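Side-chain contacts in putative iron-regulated protein A (Parabacteroides distasonis ATCC 8503, PDB 4ECG), which is an imelysin-like protein of the M75 peptidase family that binds calcium ions and may act as a metalloendopeptidase: residues 209-212 and 218-221; 96-99 and 103-106. One frame throughout, in Å; residues are numbered along the deposited sequence.

Two short-range contacts illustrate how a largely helical fold turns its chain between helices. From the N terminus, contact 2 comes first: residues 96-99 and 103-106 close a tight turn between the short helices 98-101 and 104-109. More than a hundred residues later, after the long helix 171-196, contact 1 folds the loop 218-221 back on helix 208-214, before helix 225-233 begins. The contacts follow in series, neither nesting nor crossing, with their centres about 15 Å apart. They meet through packing of Met212, modelled as selenomethionine, whose SE lies 3.8 Å from Phe96 CE1; this joins the loop leading into helix 98-101 to helix 208-214.

Contact 1 of 2, residues 209-212 and 218-221; sequences AEAM and SAYS. With CA (calcium ion), chain C.
The methyl group of Ala211 meets the ring of Tyr220 at its edge, lying in the ring plane, with CB 3.6 Å from Tyr220 CD2. Tyr220 reaches this place by turning CG opposite its own carbonyl carbon and beside the backbone N (chi1 -52°), which swings the ring alongside helix 208-214 with the CD2-CE2 side facing the alanine. The same methyl also packs against the chain one residue earlier: Ala211 CB stands 4.0 Å from Ala219 CB and 3.9 Å from Ala219 O. A single small side chain on the helix is thus met by both a methyl and a ring edge from the loop, and the two segments are joined by van der Waals packing, without a hydrogen bond between them. The arrangement is a loop between two helices, in which the chain leaving helix 208-214 doubles back along it before entering helix 225-233. Positive phi values at Tyr220 and Ser221 mark the bend. The phenol's far end is held as well, since Tyr220 OH is hydrogen-bonded to Ser206 O, and the ring also meets that of Tyr208 at about 60°. On the other side of the bend, Ser221 uses its backbone rather than its hydroxyl: Ser221 O binds a calcium ion at 2.4 Å. Five waters and Gln227 OE1 complete the sphere, so the loop supplies one protein ligand and the start of helix 225-233 the other. The selenomethionine side chain of Met212 starts out away from the loop and packs on Val40 and Met232.

Contact 2 of 2, residues 96-99 and 103-106; sequences FGVA and QLDP
Ala99 O receives two backbone N-H groups from the following turn, the shorter bond coming from Leu104 N at 2.9 Å. Asp105 N bonds to the same oxygen with the straighter N-H...O angle, 163° against 133°, but at 3.4 Å its bond is weak. Beside this backbone grip, Val98 and Leu104 run side by side and point the same way, with Val98 CG1 4.0 Å from Leu104 CD1. Placing CG1 anti to the backbone N (chi1 -177°) turns this branch of the valine toward the leucine. This is the buried side of the contact: helix 171-196 adjoins the pair, Trp195 touching Val98 and Leu191 touching both Leu104 and Ala99. The turn is a Schellman motif ending helix 98-101, with Gln103 at C-prime in a positive-phi conformation (67°) and its N bonded to Asp100 O. Gln103 is also the N-cap of helix 104-109, so one residue closes the first helix and opens the next. Its side chain starts out away from segment 96-99, on the exposed side of the turn, where it touches a crystal neighbour. Asp105 is only partly buried; the end of its side chain likewise leads away from the other segment, and the side chain comes within about 4 Å of a bound calcium ion, near the metal ligands Glu92 and Asp109.

Contact 1 of 2, residues 209-212 and 218-221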
# COMPACT_ATOMS: atom_id res chain seq x y z
N ALA A 209 11.60 -13.66 -5.31
CA ALA A 209 12.76 -12.80 -5.50
C ALA A 209 13.70 -13.44 -6.51
O ALA A 209 14.26 -12.74 -7.37
CB ALA A 209 13.51 -12.55 -4.17
N GLU A 210 13.89 -14.74 -6.40
CA GLU A 210 14.80 -15.44 -7.28
C GLU A 210 14.23 -15.50 -8.70
O GLU A 210 14.95 -15.24 -9.67
CB GLU A 210 15.11 -16.84 -6.75
CG GLU A 210 16.03 -16.86 -5.51
CD GLU A 210 17.40 -16.16 -5.71
OE1 GLU A 210 18.07 -16.36 -6.78
OE2 GLU A 210 17.80 -15.41 -4.77
N ALA A 211 12.95 -15.81 -8.84
CA ALA A 211 12.34 -15.85 -10.17
C ALA A 211 12.46 -14.47 -10.80
O ALA A 211 12.79 -14.36 -12.00
CB ALA A 211 10.89 -16.25 -10.09
N MSE A 212 12.25 -13.40 -10.01
CA MSE A 212 12.48 -12.07 -10.59
C MSE A 212 13.96 -11.81 -10.95
O MSE A 212 14.22 -11.26 -12.04
CB MSE A 212 11.90 -10.93 -9.77
CG MSE A 212 10.70 -10.23 -10.47
SE MSE A 212 10.38 -8.64 -9.57
CE MSE A 212 10.48 -7.51 -11.08
N SER A 218 11.49 -19.55 -15.77
CA SER A 218 11.41 -20.79 -15.01
C SER A 218 10.25 -20.78 -14.01
O SER A 218 9.73 -21.85 -13.69
CB SER A 218 12.74 -21.09 -14.28
OG SER A 218 13.10 -20.04 -13.38
N ALA A 219 9.87 -19.59 -13.52
CA ALA A 219 8.73 -19.46 -12.58
C ALA A 219 7.97 -18.13 -12.73
O ALA A 219 8.56 -17.06 -13.06
CB ALA A 219 9.19 -19.67 -11.13
N TYR A 220 6.66 -18.20 -12.50
CA TYR A 220 5.77 -17.03 -12.46
C TYR A 220 5.67 -16.22 -13.79
O TYR A 220 5.24 -15.07 -13.79
CB TYR A 220 6.18 -16.12 -11.28
CG TYR A 220 6.29 -16.83 -9.93
CD1 TYR A 220 5.16 -17.18 -9.22
CD2 TYR A 220 7.51 -17.16 -9.38
CE1 TYR A 220 5.24 -17.84 -7.99
CE2 TYR A 220 7.61 -17.79 -8.15
CZ TYR A 220 6.46 -18.14 -7.46
OH TYR A 220 6.52 -18.77 -6.22
N SER A 221 6.07 -16.80 -14.91
CA SER A 221 5.90 -16.15 -16.22
C SER A 221 6.70 -14.85 -16.35
O SER A 221 6.31 -13.93 -17.06
CB SER A 221 4.39 -15.86 -16.51
OG SER A 221 3.67 -17.06 -16.62
CA CA C . 5.33 -12.53 -18.67
O HOH W 1 5.43 -14.98 -19.58
O HOH W 2 4.30 -12.50 -20.76
O HOH W 3 3.05 -12.88 -17.88
O HOH W 4 5.02 -10.29 -19.28
O HOH W 5 5.69 -11.07 -16.48

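Contact 2 of 2, residues 96-99 and 103-106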
# COMPACT_ATOMS: atom_id res chain seq x y z
N PHE A 96 2.50 -6.86 -7.24
CA PHE A 96 2.71 -8.06 -8.06
C PHE A 96 3.44 -9.11 -7.26
O PHE A 96 4.04 -8.79 -6.26
CB PHE A 96 3.44 -7.79 -9.36
CG PHE A 96 4.69 -7.00 -9.22
CD1 PHE A 96 5.87 -7.61 -8.93
CD2 PHE A 96 4.68 -5.61 -9.42
CE1 PHE A 96 7.06 -6.88 -8.86
CE2 PHE A 96 5.85 -4.86 -9.32
CZ PHE A 96 7.05 -5.50 -9.05
N GLY A 97 3.39 -10.35 -7.73
CA GLY A 97 4.10 -11.41 -7.03
C GLY A 97 3.26 -11.92 -5.88
O GLY A 97 2.09 -12.19 -6.05
N VAL A 98 3.85 -12.10 -4.71
CA VAL A 98 3.18 -12.89 -3.69
C VAL A 98 1.90 -12.18 -3.20
O VAL A 98 0.87 -12.82 -3.00
CB VAL A 98 4.16 -13.24 -2.53
CG1 VAL A 98 3.49 -14.14 -1.48
CG2 VAL A 98 5.39 -13.95 -3.05
N ALA A 99 1.95 -10.87 -3.02
CA ALA A 99 0.79 -10.12 -2.54
C ALA A 99 -0.46 -10.40 -3.43
O ALA A 99 -1.55 -10.68 -2.93
CB ALA A 99 1.10 -8.62 -2.46
N GLN A 103 -3.22 -13.79 -2.64
CA GLN A 103 -4.39 -13.05 -2.22
C GLN A 103 -4.16 -12.22 -0.96
O GLN A 103 -5.10 -11.91 -0.27
CB GLN A 103 -5.54 -14.00 -1.96
CG GLN A 103 -5.89 -14.92 -3.13
CD GLN A 103 -6.82 -14.19 -4.03
OE1 GLN A 103 -6.41 -13.21 -4.68
NE2 GLN A 103 -8.10 -14.59 -4.00
N LEU A 104 -2.92 -11.83 -0.68
CA LEU A 104 -2.61 -11.27 0.61
C LEU A 104 -3.01 -9.79 0.73
O LEU A 104 -3.31 -9.34 1.81
CB LEU A 104 -1.18 -11.55 1.01
CG LEU A 104 -0.73 -13.01 1.07
CD1 LEU A 104 0.78 -13.02 1.19
CD2 LEU A 104 -1.38 -13.82 2.18
N ASP A 105 -3.06 -9.05 -0.36
CA ASP A 105 -3.54 -7.65 -0.33
C ASP A 105 -4.98 -7.59 0.23
O ASP A 105 -5.24 -6.95 1.24
CB ASP A 105 -3.42 -7.05 -1.76
CG ASP A 105 -3.96 -5.62 -1.89
OD1 ASP A 105 -3.98 -4.84 -0.91
OD2 ASP A 105 -4.33 -5.24 -3.03
N PRO A 106 -5.94 -8.33 -0.36
CA PRO A 106 -7.24 -8.25 0.30
C PRO A 106 -7.32 -8.95 1.65
O PRO A 106 -8.11 -8.56 2.49
CB PRO A 106 -8.18 -8.93 -0.74
CG PRO A 106 -7.29 -9.79 -1.53
CD PRO A 106 -6.07 -8.93 -1.69